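Local coordinates for K Homology domain-containing protein (Aeropyrum pernix, PDB 1TUA), which is of unknown function but carries two KH domains and so probably binds RNA, at residues 159-162 and 163-167. Numbering follows the deposited sequence.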
loop_
_atom_site.group_PDB
_atom_site.type_symbol
_atom_site.label_atom_id
_atom_site.label_comp_id
_atom_site.label_asym_id
_atom_site.label_seq_id
_atom_site.Cartn_x
_atom_site.Cartn_y
_atom_site.Cartn_z
ATOM N N GLU A 159 -4.981 -4.065 18.255
ATOM C CA GLU A 159 -5.752 -3.789 19.454
ATOM C C GLU A 159 -5.761 -4.963 20.436
ATOM O O GLU A 159 -6.364 -4.880 21.502
ATOM C CB GLU A 159 -7.168 -3.377 19.054
ATOM C CG GLU A 159 -7.147 -2.171 18.127
ATOM C CD GLU A 159 -8.521 -1.696 17.721
ATOM O OE1 GLU A 159 -9.278 -2.486 17.111
ATOM O OE2 GLU A 159 -8.840 -0.520 18.011
ATOM N N GLY A 160 -5.085 -6.052 20.073
ATOM C CA GLY A 160 -4.994 -7.198 20.966
ATOM C C GLY A 160 -5.918 -8.391 20.776
ATOM O O GLY A 160 -5.862 -9.343 21.565
ATOM N N ARG A 161 -6.763 -8.359 19.750
ATOM C CA ARG A 161 -7.686 -9.463 19.494
ATOM C C ARG A 161 -6.909 -10.743 19.219
ATOM O O ARG A 161 -5.777 -10.688 18.738
ATOM C CB ARG A 161 -8.561 -9.145 18.280
ATOM C CG ARG A 161 -9.436 -7.911 18.421
ATOM C CD ARG A 161 -10.590 -8.176 19.369
ATOM N NE ARG A 161 -11.592 -7.114 19.333
ATOM C CZ ARG A 161 -12.721 -7.126 20.039
ATOM N NH1 ARG A 161 -12.998 -8.150 20.843
ATOM N NH2 ARG A 161 -13.580 -6.116 19.939
ATOM N N MET A 162 -7.511 -11.892 19.523
ATOM C CA MET A 162 -6.867 -13.181 19.264
ATOM C C MET A 162 -6.748 -13.308 17.749
ATOM O O MET A 162 -7.517 -12.692 17.017
ATOM C CB MET A 162 -7.722 -14.351 19.775
ATOM C CG MET A 162 -7.802 -14.533 21.294
ATOM S SD MET A 162 -8.683 -16.076 21.742
ATOM C CE MET A 162 -10.401 -15.520 21.671
ATOM N N HIS A 163 -5.795 -14.102 17.277
ATOM C CA HIS A 163 -5.635 -14.293 15.840
ATOM C C HIS A 163 -6.852 -15.013 15.258
ATOM O O HIS A 163 -7.372 -14.629 14.213
ATOM C CB HIS A 163 -4.363 -15.099 15.556
ATOM C CG HIS A 163 -3.101 -14.323 15.769
ATOM N ND1 HIS A 163 -2.637 -13.393 14.863
ATOM C CD2 HIS A 163 -2.227 -14.310 16.801
ATOM C CE1 HIS A 163 -1.533 -12.840 15.329
ATOM N NE2 HIS A 163 -1.262 -13.377 16.504
ATOM N N SER A 164 -7.311 -16.056 15.945
ATOM C CA SER A 164 -8.464 -16.834 15.485
ATOM C C SER A 164 -9.694 -15.948 15.348
ATOM O O SER A 164 -10.492 -16.118 14.424
ATOM C CB SER A 164 -8.752 -17.979 16.461
ATOM O OG SER A 164 -8.968 -17.476 17.762
ATOM N N THR A 165 -9.841 -15.012 16.284
ATOM C CA THR A 165 -10.952 -14.060 16.279
ATOM C C THR A 165 -10.892 -13.235 14.997
ATOM O O THR A 165 -11.873 -13.119 14.269
ATOM C CB THR A 165 -10.854 -13.100 17.479
ATOM O OG1 THR A 165 -11.222 -13.799 18.672
ATOM C CG2 THR A 165 -11.762 -11.892 17.290
ATOM N N VAL A 166 -9.722 -12.665 14.731
ATOM C CA VAL A 166 -9.519 -11.852 13.543
ATOM C C VAL A 166 -9.760 -12.655 12.261
ATOM O O VAL A 166 -10.450 -12.190 11.356
ATOM C CB VAL A 166 -8.088 -11.249 13.535
ATOM C CG1 VAL A 166 -7.837 -10.489 12.234
ATOM C CG2 VAL A 166 -7.919 -10.311 14.718
ATOM N N TYR A 167 -9.209 -13.861 12.187
ATOM C CA TYR A 167 -9.381 -14.687 10.999
ATOM C C TYR A 167 -10.838 -15.076 10.777
ATOM O O TYR A 167 -11.324 -15.071 9.649
ATOM C CB TYR A 167 -8.530 -15.956 11.082
ATOM C CG TYR A 167 -7.051 -15.715 11.288
ATOM C CD1 TYR A 167 -6.410 -14.598 10.737
ATOM C CD2 TYR A 167 -6.285 -16.611 12.029
ATOM C CE1 TYR A 167 -5.035 -14.381 10.930
ATOM C CE2 TYR A 167 -4.919 -16.407 12.226
ATOM C CZ TYR A 167 -4.300 -15.294 11.678
ATOM O OH TYR A 167 -2.955 -15.104 11.896
#
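Arg161 and Met162 lead into the first turn of helix 163-188 and touch it, just after Gly160, at positive phi, has closed the preceding helix with a Schellman motif. Arg161 makes its contact through the root of its side chain: CB rests 3.8 Å from CG2 of Val166, while the chain bends at chi2 (-73°) and carries the guanidinium away from the new helix. Met162 is the N-cap residue. Its carbonyl accepts an i to i+4 bond of the helix start, Val166 N to Met162 O at 3.2 Å, nearly straight at the hydrogen (166°). The same oxygen lies 3.3 Å from Val166 CG2, the methyl that also meets Arg161. Further out, the Met162 side chain crosses that of Thr165 at about a right angle; the turn at chi3 (-84°) sets CE 3.6 Å from Thr165 OG1. Ser164 flanks it more loosely, OG 3.9 Å from Met162 CB. This corner is a surface turn linking helix 144-158 to the long C-terminal helix 163-188. Val166 is buried against Ala153, Met156 and Leu157 of helix 144-158, Arg111 NH2 binds the Arg161 carbonyl, and Tyr167 packs on Ala119 and Thr122 of helix 118-127.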